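Local coordinates for protein TadZ (Pseudomonas aeruginosa, PDB 4LDA) that probably takes part in pilus assembly as an ATP-binding TadZ-family protein, of which this chain is the N-terminal CheY-like receiver domain, at residues Q4-L9 / A24-V29; L9-G14 / F53-K58; L67-V72 / M96-R101; V80-D85 / R101-Y106. One frame throughout, in Å; residues are numbered along the deposited sequence.

Contact 1: residues Q4-L9 / A24-V29; sequences QNFVAL and ASAGQV
F6 lays its ring along the backbone of the neighbouring parallel strand, and the path of its side chain traces much of the contact. With CG beside the backbone N (chi1 -42°), the ring passes G27 toward A26. CB stands near the carbonyl oxygen of Q28, and CD2 comes closer to that oxygen, at 3.4 Å. CD2 also touches V29 CG2. One atom further out, CE2 meets the backbone N of G27, which lies at the ring edge, and CZ ends 3.9 Å from A26 CB, again at the edge. Beyond the two segments, I117 of helix 110-121 packs on F6 and A26 alike. A8 extends the apolar face of the strand by placing CB 3.7 Å from V29 CG1, beneath L16 and L19 of helix 13-22.

The strands are zipped by Q28 N to Q4 O (2.9 Å) and F6 N to Q28 O (2.8 Å), while Q4 N reaches A26 O only weakly. On the sheet face carrying N5 and Q28, the amide NE2 of Q28 donates to N5 OD1 at 2.8 Å. The acceptor lies in the plane of the Q28 amide, but NE2 stands above the carbonyl plane of N5, the two amides being turned 83° apart. T47 O takes ND2 of N5, and N3 ND2 bonds Q28 OE1, which fixes how both amides are flipped. Strands 4-9 and 27-31, joined through helix 13-22 as a beta-alpha-beta unit, thus meet with a largely apolar face carrying F6, A8 and V29 and the other pinned by an amide-amide bond at the partly exposed edge of the sheet.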
loop_
_atom_site.group_PDB
_atom_site.type_symbol
_atom_site.label_atom_id
_atom_site.label_comp_id
_atom_site.label_asym_id
_atom_site.label_seq_id
_atom_site.Cartn_x
_atom_site.Cartn_y
_atom_site.Cartn_z
ATOM N N GLN A 4 -4.015 -10.876 -7.989
ATOM C CA GLN A 4 -2.813 -10.508 -7.255
ATOM C C GLN A 4 -2.983 -10.677 -5.785
ATOM O O GLN A 4 -4.104 -10.671 -5.286
ATOM C CB GLN A 4 -2.491 -9.017 -7.507
ATOM C CG GLN A 4 -2.131 -8.599 -8.914
ATOM C CD GLN A 4 -2.329 -7.115 -9.081
ATOM O OE1 GLN A 4 -3.343 -6.655 -9.643
ATOM N NE2 GLN A 4 -1.396 -6.343 -8.541
ATOM N N ASN A 5 -1.863 -10.675 -5.075
ATOM C CA ASN A 5 -1.844 -10.555 -3.628
ATOM C C ASN A 5 -1.399 -9.153 -3.300
ATOM O O ASN A 5 -0.486 -8.641 -3.948
ATOM C CB ASN A 5 -0.959 -11.606 -2.949
ATOM C CG ASN A 5 -1.527 -12.994 -2.931
ATOM O OD1 ASN A 5 -2.748 -13.198 -2.789
ATOM N ND2 ASN A 5 -0.638 -13.986 -2.993
ATOM N N PHE A 6 -2.106 -8.496 -2.377
ATOM C CA PHE A 6 -1.780 -7.157 -1.879
ATOM C C PHE A 6 -1.465 -7.275 -0.410
ATOM O O PHE A 6 -2.078 -8.113 0.261
ATOM C CB PHE A 6 -2.918 -6.156 -2.119
ATOM C CG PHE A 6 -3.598 -6.225 -3.465
ATOM C CD1 PHE A 6 -3.062 -5.578 -4.568
ATOM C CD2 PHE A 6 -4.805 -6.891 -3.619
ATOM C CE1 PHE A 6 -3.693 -5.641 -5.807
ATOM C CE2 PHE A 6 -5.444 -6.935 -4.861
ATOM C CZ PHE A 6 -4.886 -6.306 -5.942
ATOM N N VAL A 7 -0.511 -6.477 0.097
ATOM C CA VAL A 7 -0.152 -6.493 1.516
ATOM C C VAL A 7 -0.645 -5.176 2.111
ATOM O O VAL A 7 -0.560 -4.149 1.455
ATOM C CB VAL A 7 1.361 -6.762 1.744
ATOM C CG1 VAL A 7 1.741 -6.657 3.212
ATOM C CG2 VAL A 7 1.721 -8.146 1.227
ATOM N N ALA A 8 -1.214 -5.227 3.326
ATOM C CA ALA A 8 -1.757 -4.046 3.977
ATOM C C ALA A 8 -1.278 -3.877 5.416
ATOM O O ALA A 8 -1.444 -4.767 6.252
ATOM C CB ALA A 8 -3.269 -4.107 3.970
ATOM N N LEU A 9 -0.703 -2.697 5.688
ATOM C CA LEU A 9 -0.308 -2.214 7.004
ATOM C C LEU A 9 -1.352 -1.202 7.395
ATOM O O LEU A 9 -1.294 -0.058 6.951
ATOM C CB LEU A 9 1.113 -1.629 7.005
ATOM C CG LEU A 9 2.244 -2.532 6.624
ATOM C CD1 LEU A 9 3.477 -1.717 6.291
ATOM C CD2 LEU A 9 2.520 -3.515 7.750
ATOM N N ALA A 24 -11.713 -7.304 -3.945
ATOM C CA ALA A 24 -12.089 -8.710 -4.015
ATOM C C ALA A 24 -12.012 -9.291 -5.459
ATOM O O ALA A 24 -11.577 -10.434 -5.645
ATOM C CB ALA A 24 -13.487 -8.891 -3.455
ATOM N N SER A 25 -12.423 -8.521 -6.455
ATOM C CA SER A 25 -12.384 -8.894 -7.887
ATOM C C SER A 25 -10.935 -8.916 -8.449
ATOM O O SER A 25 -10.658 -9.674 -9.360
ATOM C CB SER A 25 -13.231 -7.921 -8.712
ATOM O OG SER A 25 -12.842 -6.568 -8.491
ATOM N N ALA A 26 -10.027 -8.105 -7.891
ATOM C CA ALA A 26 -8.640 -7.979 -8.335
ATOM C C ALA A 26 -7.691 -8.984 -7.670
ATOM O O ALA A 26 -6.659 -9.327 -8.232
ATOM C CB ALA A 26 -8.147 -6.578 -8.054
ATOM N N GLY A 27 -8.003 -9.410 -6.473
ATOM C CA GLY A 27 -7.140 -10.343 -5.767
ATOM C C GLY A 27 -7.419 -10.426 -4.293
ATOM O O GLY A 27 -8.552 -10.212 -3.866
ATOM N N GLN A 28 -6.372 -10.732 -3.503
ATOM C CA GLN A 28 -6.426 -10.965 -2.043
ATOM C C GLN A 28 -5.616 -9.943 -1.261
ATOM O O GLN A 28 -4.503 -9.640 -1.651
ATOM C CB GLN A 28 -5.891 -12.367 -1.727
ATOM C CG GLN A 28 -6.663 -13.487 -2.408
ATOM C CD GLN A 28 -6.387 -13.629 -3.883
ATOM O OE1 GLN A 28 -7.299 -13.785 -4.688
ATOM N NE2 GLN A 28 -5.133 -13.528 -4.279
ATOM N N VAL A 29 -6.167 -9.423 -0.160
ATOM C CA VAL A 29 -5.480 -8.438 0.675
ATOM C C VAL A 29 -5.012 -9.187 1.923
ATOM O O VAL A 29 -5.818 -9.627 2.743
ATOM C CB VAL A 29 -6.319 -7.159 0.991
ATOM C CG1 VAL A 29 -5.509 -6.151 1.804
ATOM C CG2 VAL A 29 -6.839 -6.500 -0.298
#

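Contact 2: residues L9-G14 / F53-K58; sequences LTQHPG and FISLGK. With SO4 (sulfate ion), chain I.
The hydroxyl OG of S55 receives NE2 of Q11 from across the contact and is also bonded to the carboxylate of E15. The Q11 bond is weak, 3.1 Å long and bent to 121° at the hydrogen; E15 OE2 is the main partner of OG. E15 takes the backbone N of Q11 on its other oxygen, so a single carboxylate ties the loop after strand 4-9 to the end of strand 51-55. Q11 reaches S55 with an extended chain beyond CG, and its CG also lies against OG at 3.2 Å.

Below this polar cluster the strands pair in parallel. L9 N gives an almost straight bond to F53 O (2.8 Å), and S55 N returns one to L9 O (2.8 Å). On the face bearing L9 and I54, the two side chains cross, CD1 to CD1 at 3.8 Å, under L67 and V68 of helix 61-74.

Further along, a sulfate ion, probably from the crystallisation liquor, takes the backbone N of K58 on O4 at 2.8 Å and is also bonded by S59 OG. In CheY-like receivers the acidic phosphorylation pocket lies at this carboxy-terminal end of the sheet. Neither 9-14 nor 53-58 contains an aspartate; amide and hydroxyl meet across the contact, and the carboxylate of E15 joins them from helix 13-22, consistent with a receiver-like fold that has departed from the classical aspartate pocket.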
loop_
_atom_site.group_PDB
_atom_site.type_symbol
_atom_site.label_atom_id
_atom_site.label_comp_id
_atom_site.label_asym_id
_atom_site.label_seq_id
_atom_site.Cartn_x
_atom_site.Cartn_y
_atom_site.Cartn_z
ATOM N N LEU A 9 -0.703 -2.697 5.688
ATOM C CA LEU A 9 -0.308 -2.214 7.004
ATOM C C LEU A 9 -1.352 -1.202 7.395
ATOM O O LEU A 9 -1.294 -0.058 6.951
ATOM C CB LEU A 9 1.113 -1.629 7.005
ATOM C CG LEU A 9 2.244 -2.532 6.624
ATOM C CD1 LEU A 9 3.477 -1.717 6.291
ATOM C CD2 LEU A 9 2.520 -3.515 7.750
ATOM N N THR A 10 -2.393 -1.658 8.079
ATOM C CA THR A 10 -3.534 -0.837 8.469
ATOM C C THR A 10 -3.391 -0.430 9.915
ATOM O O THR A 10 -2.739 -1.150 10.689
ATOM C CB THR A 10 -4.838 -1.612 8.221
ATOM O OG1 THR A 10 -4.777 -2.878 8.897
ATOM C CG2 THR A 10 -5.107 -1.831 6.735
ATOM N N GLN A 11 -3.983 0.718 10.298
ATOM C CA GLN A 11 -3.868 1.109 11.696
ATOM C C GLN A 11 -5.217 0.853 12.443
ATOM O O GLN A 11 -5.259 1.002 13.669
ATOM C CB GLN A 11 -3.336 2.536 11.908
ATOM C CG GLN A 11 -3.984 3.677 11.179
ATOM C CD GLN A 11 -3.094 4.913 11.242
ATOM O OE1 GLN A 11 -2.202 5.051 12.098
ATOM N NE2 GLN A 11 -3.336 5.861 10.340
ATOM N N HIS A 12 -6.253 0.330 11.742
ATOM C CA HIS A 12 -7.499 -0.127 12.364
ATOM C C HIS A 12 -8.202 -1.145 11.411
ATOM O O HIS A 12 -7.989 -1.100 10.198
ATOM C CB HIS A 12 -8.431 1.017 12.805
ATOM C CG HIS A 12 -9.084 1.772 11.710
ATOM N ND1 HIS A 12 -10.335 1.414 11.247
ATOM C CD2 HIS A 12 -8.678 2.896 11.073
ATOM C CE1 HIS A 12 -10.635 2.304 10.318
ATOM N NE2 HIS A 12 -9.670 3.221 10.184
ATOM N N PRO A 13 -8.978 -2.117 11.973
ATOM C CA PRO A 13 -9.577 -3.193 11.141
ATOM C C PRO A 13 -10.529 -2.733 10.028
ATOM O O PRO A 13 -10.656 -3.444 9.021
ATOM C CB PRO A 13 -10.376 -4.025 12.156
ATOM C CG PRO A 13 -9.744 -3.748 13.451
ATOM C CD PRO A 13 -9.268 -2.340 13.406
ATOM N N GLY A 14 -11.199 -1.588 10.224
ATOM C CA GLY A 14 -12.116 -1.028 9.240
ATOM C C GLY A 14 -11.443 -0.773 7.907
ATOM O O GLY A 14 -12.071 -0.912 6.856
ATOM N N PHE A 53 -0.154 -1.501 0.738
ATOM C CA PHE A 53 -0.942 -0.417 1.308
ATOM C C PHE A 53 -0.409 -0.112 2.710
ATOM O O PHE A 53 -0.183 -1.029 3.487
ATOM C CB PHE A 53 -2.431 -0.773 1.330
ATOM C CG PHE A 53 -3.023 -0.934 -0.044
ATOM C CD1 PHE A 53 -3.482 0.170 -0.752
ATOM C CD2 PHE A 53 -3.148 -2.194 -0.621
ATOM C CE1 PHE A 53 -4.036 0.021 -2.019
ATOM C CE2 PHE A 53 -3.693 -2.345 -1.896
ATOM C CZ PHE A 53 -4.147 -1.242 -2.577
ATOM N N ILE A 54 -0.156 1.163 3.012
ATOM C CA ILE A 54 0.335 1.553 4.334
ATOM C C ILE A 54 -0.507 2.742 4.831
ATOM O O ILE A 54 -0.652 3.744 4.145
ATOM C CB ILE A 54 1.861 1.838 4.377
ATOM C CG1 ILE A 54 2.360 2.002 5.860
ATOM C CG2 ILE A 54 2.277 2.989 3.423
ATOM C CD1 ILE A 54 3.854 2.090 6.048
ATOM N N SER A 55 -1.114 2.572 6.003
ATOM C CA SER A 55 -1.946 3.583 6.634
ATOM C C SER A 55 -1.035 4.552 7.406
ATOM O O SER A 55 -0.247 4.133 8.265
ATOM C CB SER A 55 -2.999 2.929 7.521
ATOM O OG SER A 55 -3.912 3.910 7.975
ATOM N N LEU A 56 -1.121 5.836 7.046
ATOM C CA LEU A 56 -0.335 6.927 7.611
ATOM C C LEU A 56 -1.196 7.985 8.310
ATOM O O LEU A 56 -2.252 8.393 7.813
ATOM C CB LEU A 56 0.490 7.618 6.512
ATOM C CG LEU A 56 1.553 6.792 5.802
ATOM C CD1 LEU A 56 2.228 7.610 4.729
ATOM C CD2 LEU A 56 2.596 6.287 6.772
ATOM N N GLY A 57 -0.678 8.465 9.427
ATOM C CA GLY A 57 -1.263 9.522 10.242
ATOM C C GLY A 57 -0.155 10.318 10.897
ATOM O O GLY A 57 1.009 9.926 10.790
ATOM N N LYS A 58 -0.490 11.427 11.598
ATOM C CA LYS A 58 0.521 12.280 12.237
ATOM C C LYS A 58 1.286 11.540 13.338
ATOM O O LYS A 58 2.494 11.768 13.471
ATOM C CB LYS A 58 -0.073 13.589 12.798
ATOM C CG LYS A 58 -0.372 14.598 11.665
ATOM C CD LYS A 58 -0.372 16.097 12.060
ATOM C CE LYS A 58 0.590 16.985 11.250
ATOM N NZ LYS A 58 0.321 17.005 9.778
HETATM S S SO4 I . -3.530 10.786 13.366
HETATM O O1 SO4 I . -4.979 10.561 13.360
HETATM O O2 SO4 I . -3.136 11.512 14.567
HETATM O O3 SO4 I . -2.811 9.495 13.316
HETATM O O4 SO4 I . -3.197 11.599 12.187
#

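Contact 3: residues L67-V72 / M96-R101; sequences LVEGLV and MRAGAR
V68 drives its CG1 methyl into the end of helix 89-98, in the more enclosed part of the contact, where V68 and A100 are both buried. CG1 lies 3.6 Å from A98 O and 3.9 Å from A98 CB, and it also borders the backbone N atoms of G99 and A100. Placed anti to the backbone N (chi1 175°), CG1 is aimed at the turn by which the helix ends. That turn is a Schellman motif with G99 as its C-prime residue: A100 N returns to A95 O, and G99 N makes a weak bond to M96 O. G99 takes a positive phi of 129°, and its bare alpha carbon lets V72 come close, with CG2 3.7 Å from G99 O. Inward of this line, V68 touches I54 and V80, and V72 touches V80, so helix 61-74 rests on the sheet; A100 CB of the turn packs on V80 and A82.

The outer side has fewer contacts and is open to solvent. E69, an exposed residue, touches A98 through its aliphatic CG, 3.5 Å from A98 O, and through its CA-H, which approaches the same oxygen at a similar distance. Beyond CG the chain runs out extended, and its carboxylate makes no polar bond to 96-101.

No hydrogen bond crosses between the two segments. Instead, three carbons of 67-72, V68 CG1, E69 CG and E69 CA, approach the A98 oxygen. Between 67-72 and 96-101 the fit is one of shape, with small residues at the helix end admitting valine methyls, and a single CA-H...O contact beside them.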
loop_
_atom_site.group_PDB
_atom_site.type_symbol
_atom_site.label_atom_id
_atom_site.label_comp_id
_atom_site.label_asym_id
_atom_site.label_seq_id
_atom_site.Cartn_x
_atom_site.Cartn_y
_atom_site.Cartn_z
ATOM N N LEU A 67 9.943 3.213 7.248
ATOM C CA LEU A 67 9.647 1.870 6.757
ATOM C C LEU A 67 9.429 1.901 5.240
ATOM O O LEU A 67 10.007 1.069 4.545
ATOM C CB LEU A 67 8.418 1.287 7.486
ATOM C CG LEU A 67 7.940 -0.095 7.076
ATOM C CD1 LEU A 67 9.026 -1.104 7.269
ATOM C CD2 LEU A 67 6.750 -0.513 7.890
ATOM N N VAL A 68 8.633 2.871 4.733
ATOM C CA VAL A 68 8.381 3.051 3.294
ATOM C C VAL A 68 9.731 3.254 2.588
ATOM O O VAL A 68 9.979 2.591 1.577
ATOM C CB VAL A 68 7.386 4.209 2.992
ATOM C CG1 VAL A 68 7.242 4.442 1.490
ATOM C CG2 VAL A 68 6.022 3.933 3.613
ATOM N N GLU A 69 10.617 4.114 3.164
ATOM C CA GLU A 69 11.958 4.405 2.648
ATOM C C GLU A 69 12.795 3.115 2.518
ATOM O O GLU A 69 13.427 2.905 1.480
ATOM C CB GLU A 69 12.680 5.424 3.548
ATOM C CG GLU A 69 12.141 6.846 3.441
ATOM C CD GLU A 69 12.675 7.889 4.412
ATOM O OE1 GLU A 69 13.667 7.605 5.124
ATOM O OE2 GLU A 69 12.096 9.000 4.454
ATOM N N GLY A 70 12.741 2.258 3.546
ATOM C CA GLY A 70 13.428 0.969 3.595
ATOM C C GLY A 70 12.914 -0.042 2.588
ATOM O O GLY A 70 13.711 -0.745 1.952
ATOM N N LEU A 71 11.575 -0.123 2.444
ATOM C CA LEU A 71 10.886 -1.003 1.489
ATOM C C LEU A 71 11.228 -0.654 0.047
ATOM O O LEU A 71 11.565 -1.541 -0.729
ATOM C CB LEU A 71 9.352 -0.929 1.657
ATOM C CG LEU A 71 8.742 -1.642 2.821
ATOM C CD1 LEU A 71 7.357 -1.120 3.089
ATOM C CD2 LEU A 71 8.732 -3.138 2.602
ATOM N N VAL A 72 11.102 0.636 -0.307
ATOM C CA VAL A 72 11.348 1.186 -1.639
ATOM C C VAL A 72 12.864 0.986 -2.003
ATOM O O VAL A 72 13.168 0.659 -3.154
ATOM C CB VAL A 72 10.875 2.663 -1.693
ATOM C CG1 VAL A 72 11.413 3.402 -2.906
ATOM C CG2 VAL A 72 9.350 2.730 -1.671
HETATM N N MSE A 96 4.756 10.888 -0.285
HETATM C CA MSE A 96 5.361 10.934 -1.621
HETATM C C MSE A 96 6.888 10.982 -1.518
HETATM O O MSE A 96 7.556 10.256 -2.255
HETATM C CB MSE A 96 4.845 12.116 -2.446
HETATM C CG MSE A 96 3.295 12.154 -2.600
HETATM SE SE MSE A 96 2.318 10.595 -3.354
HETATM C CE MSE A 96 2.777 10.863 -5.252
ATOM N N ARG A 97 7.435 11.804 -0.595
ATOM C CA ARG A 97 8.871 11.914 -0.367
ATOM C C ARG A 97 9.457 10.595 0.152
ATOM O O ARG A 97 10.566 10.243 -0.249
ATOM C CB ARG A 97 9.194 13.039 0.618
ATOM C CG ARG A 97 9.050 14.458 0.072
ATOM C CD ARG A 97 9.539 15.528 1.083
ATOM N NE ARG A 97 8.479 16.361 1.701
ATOM C CZ ARG A 97 8.037 16.244 2.959
ATOM N NH1 ARG A 97 8.573 15.348 3.782
ATOM N NH2 ARG A 97 7.068 17.037 3.407
ATOM N N ALA A 98 8.718 9.864 1.033
ATOM C CA ALA A 98 9.117 8.561 1.595
ATOM C C ALA A 98 9.252 7.495 0.491
ATOM O O ALA A 98 10.066 6.584 0.631
ATOM C CB ALA A 98 8.115 8.106 2.641
ATOM N N GLY A 99 8.466 7.623 -0.585
ATOM C CA GLY A 99 8.495 6.708 -1.724
ATOM C C GLY A 99 7.156 6.156 -2.166
ATOM O O GLY A 99 7.116 5.346 -3.097
ATOM N N ALA A 100 6.049 6.581 -1.520
ATOM C CA ALA A 100 4.707 6.136 -1.891
ATOM C C ALA A 100 4.325 6.687 -3.269
ATOM O O ALA A 100 4.480 7.868 -3.529
ATOM C CB ALA A 100 3.691 6.551 -0.846
ATOM N N ARG A 101 3.906 5.798 -4.167
ATOM C CA ARG A 101 3.539 6.068 -5.558
ATOM C C ARG A 101 2.188 6.809 -5.626
ATOM O O ARG A 101 2.018 7.665 -6.504
ATOM C CB ARG A 101 3.476 4.713 -6.317
ATOM C CG ARG A 101 3.667 4.780 -7.838
ATOM C CD ARG A 101 4.187 3.455 -8.400
ATOM N NE ARG A 101 5.583 3.188 -8.010
ATOM C CZ ARG A 101 6.294 2.114 -8.365
ATOM N NH1 ARG A 101 5.749 1.167 -9.121
ATOM N NH2 ARG A 101 7.550 1.976 -7.956
#

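Contact 4: residues V80-D85 / R101-Y106; sequences VVAIGD and RDFITY
V80 O accepts a bond from R101 N, opening a parallel strand pair that completes the beta-alpha-beta unit of strand 79-83, helix 89-98 and strand 102-104 at one border of the CheY-like sheet. Backbone bonds form the first group. The R101 bond (2.8 Å) is followed by A82 N to D102 O, I104 N to A82 O, and G84 N to I104 O (3.0 Å), so the ladder runs from V80 to G84. CA-H groups fill in between, that of I83 facing I104 O at 3.2 Å.

Apolar contacts form two groups, one on each face. On the face of V81, I83 and I104, the two isoleucines lie side by side with CG1 atoms 3.9 Å apart, and V81 CG1 crosses over to I104 CG1 as well. The CG1 of I104 sits between its backbone N and carbonyl carbon (chi1 53°), which turns it back toward the neighbouring strand. I83 CG2 also meets Y106 CB; the Y106 ring goes on to make edge-to-face contacts with H12 and W18. F53 of the next strand abuts V81, I83 and I104 on this face.

On the other face, F103 leans across A82, whose CB touches CD2 at 3.6 Å while its carbonyl oxygen lies over a face of the ring. L91, V92 and A95 of helix 89-98 cover F103. F103 CZ reaches G84 CA, and T105 supplies the one side-chain hydrogen bond between the segments: OG1 donates to G84 O at 3.0 Å, almost in line with the carbonyl bond.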
loop_
_atom_site.group_PDB
_atom_site.type_symbol
_atom_site.label_atom_id
_atom_site.label_comp_id
_atom_site.label_asym_id
_atom_site.label_seq_id
_atom_site.Cartn_x
_atom_site.Cartn_y
_atom_site.Cartn_z
ATOM N N VAL A 80 4.006 1.332 -3.479
ATOM C CA VAL A 80 3.539 1.616 -2.128
ATOM C C VAL A 80 2.413 2.671 -2.257
ATOM O O VAL A 80 2.629 3.742 -2.829
ATOM C CB VAL A 80 4.681 2.034 -1.153
ATOM C CG1 VAL A 80 4.136 2.360 0.231
ATOM C CG2 VAL A 80 5.740 0.947 -1.049
ATOM N N VAL A 81 1.209 2.327 -1.775
ATOM C CA VAL A 81 0.037 3.208 -1.775
ATOM C C VAL A 81 -0.268 3.600 -0.332
ATOM O O VAL A 81 -0.553 2.734 0.493
ATOM C CB VAL A 81 -1.207 2.566 -2.469
ATOM C CG1 VAL A 81 -2.391 3.528 -2.466
ATOM C CG2 VAL A 81 -0.885 2.121 -3.898
ATOM N N ALA A 82 -0.196 4.900 -0.027
ATOM C CA ALA A 82 -0.482 5.401 1.320
ATOM C C ALA A 82 -1.978 5.618 1.513
ATOM O O ALA A 82 -2.682 5.940 0.566
ATOM C CB ALA A 82 0.277 6.694 1.575
ATOM N N ILE A 83 -2.462 5.392 2.730
ATOM C CA ILE A 83 -3.859 5.564 3.137
ATOM C C ILE A 83 -3.856 6.598 4.270
ATOM O O ILE A 83 -3.171 6.402 5.264
ATOM C CB ILE A 83 -4.542 4.220 3.540
ATOM C CG1 ILE A 83 -4.498 3.167 2.428
ATOM C CG2 ILE A 83 -5.978 4.425 4.059
ATOM C CD1 ILE A 83 -4.731 1.712 2.966
ATOM N N GLY A 84 -4.477 7.744 4.049
ATOM C CA GLY A 84 -4.500 8.774 5.066
ATOM C C GLY A 84 -5.415 9.920 4.727
ATOM O O GLY A 84 -6.118 9.889 3.711
ATOM N N ASP A 85 -5.368 10.950 5.575
ATOM C CA ASP A 85 -6.156 12.170 5.479
ATOM C C ASP A 85 -5.763 12.989 4.227
ATOM O O ASP A 85 -4.682 13.576 4.171
ATOM C CB ASP A 85 -5.947 12.987 6.774
ATOM C CG ASP A 85 -6.790 14.241 6.924
ATOM O OD1 ASP A 85 -7.773 14.397 6.155
ATOM O OD2 ASP A 85 -6.489 15.059 7.838
ATOM N N ARG A 101 3.906 5.798 -4.167
ATOM C CA ARG A 101 3.539 6.068 -5.558
ATOM C C ARG A 101 2.188 6.809 -5.626
ATOM O O ARG A 101 2.018 7.665 -6.504
ATOM C CB ARG A 101 3.476 4.713 -6.317
ATOM C CG ARG A 101 3.667 4.780 -7.838
ATOM C CD ARG A 101 4.187 3.455 -8.400
ATOM N NE ARG A 101 5.583 3.188 -8.010
ATOM C CZ ARG A 101 6.294 2.114 -8.365
ATOM N NH1 ARG A 101 5.749 1.167 -9.121
ATOM N NH2 ARG A 101 7.550 1.976 -7.956
ATOM N N ASP A 102 1.241 6.447 -4.729
ATOM C CA ASP A 102 -0.103 7.020 -4.694
ATOM C C ASP A 102 -0.595 7.199 -3.235
ATOM O O ASP A 102 0.008 6.647 -2.310
ATOM C CB ASP A 102 -1.071 6.124 -5.495
ATOM C CG ASP A 102 -0.647 5.884 -6.941
ATOM O OD1 ASP A 102 0.165 4.960 -7.180
ATOM O OD2 ASP A 102 -1.141 6.607 -7.832
ATOM N N PHE A 103 -1.670 8.005 -3.045
ATOM C CA PHE A 103 -2.296 8.306 -1.752
ATOM C C PHE A 103 -3.822 8.265 -1.885
ATOM O O PHE A 103 -4.386 8.984 -2.715
ATOM C CB PHE A 103 -1.834 9.700 -1.279
ATOM C CG PHE A 103 -2.074 9.994 0.186
ATOM C CD1 PHE A 103 -3.345 10.325 0.648
ATOM C CD2 PHE A 103 -1.014 10.032 1.084
ATOM C CE1 PHE A 103 -3.553 10.646 1.975
ATOM C CE2 PHE A 103 -1.229 10.316 2.428
ATOM C CZ PHE A 103 -2.491 10.635 2.861
ATOM N N ILE A 104 -4.483 7.430 -1.081
ATOM C CA ILE A 104 -5.940 7.281 -1.093
ATOM C C ILE A 104 -6.463 7.554 0.314
ATOM O O ILE A 104 -5.724 7.432 1.289
ATOM C CB ILE A 104 -6.410 5.890 -1.638
ATOM C CG1 ILE A 104 -5.723 4.721 -0.896
ATOM C CG2 ILE A 104 -6.153 5.811 -3.161
ATOM C CD1 ILE A 104 -6.212 3.315 -1.219
ATOM N N THR A 105 -7.714 7.978 0.406
ATOM C CA THR A 105 -8.334 8.232 1.699
ATOM C C THR A 105 -9.263 7.060 1.998
ATOM O O THR A 105 -10.008 6.591 1.131
ATOM C CB THR A 105 -9.044 9.606 1.763
ATOM O OG1 THR A 105 -8.080 10.619 1.510
ATOM C CG2 THR A 105 -9.690 9.889 3.127
ATOM N N TYR A 106 -9.170 6.576 3.245
ATOM C CA TYR A 106 -10.006 5.507 3.762
ATOM C C TYR A 106 -11.478 5.861 3.589
ATOM O O TYR A 106 -11.897 6.949 3.970
ATOM C CB TYR A 106 -9.672 5.249 5.232
ATOM C CG TYR A 106 -10.689 4.412 5.955
ATOM C CD1 TYR A 106 -10.940 3.100 5.566
ATOM C CD2 TYR A 106 -11.352 4.901 7.071
ATOM C CE1 TYR A 106 -11.889 2.323 6.226
ATOM C CE2 TYR A 106 -12.292 4.134 7.747
ATOM C CZ TYR A 106 -12.541 2.835 7.334
ATOM O OH TYR A 106 -13.458 2.062 7.993
#

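Three of the four contacts are strand pairings in one five-stranded parallel sheet, ordered 27-31, 4-9, 51-55, 79-83, 102-104. Contact 1 lies at one border and contact 4 at the other, their centres about 15 Å apart. Contact 2 lies between them, sharing L9 with contact 1; its centre is about 9 Å from that of contact 4, to which it is joined by I54 O with I83 N and L56 N with I83 O. Contact 3 packs helices 61-74 and 89-98 on one face; it shares R101 with contact 4, and V68 and V80 touch. Along the chain, contacts 1 and 2 interlock, as do 3 and 4, building one compact receiver-like domain.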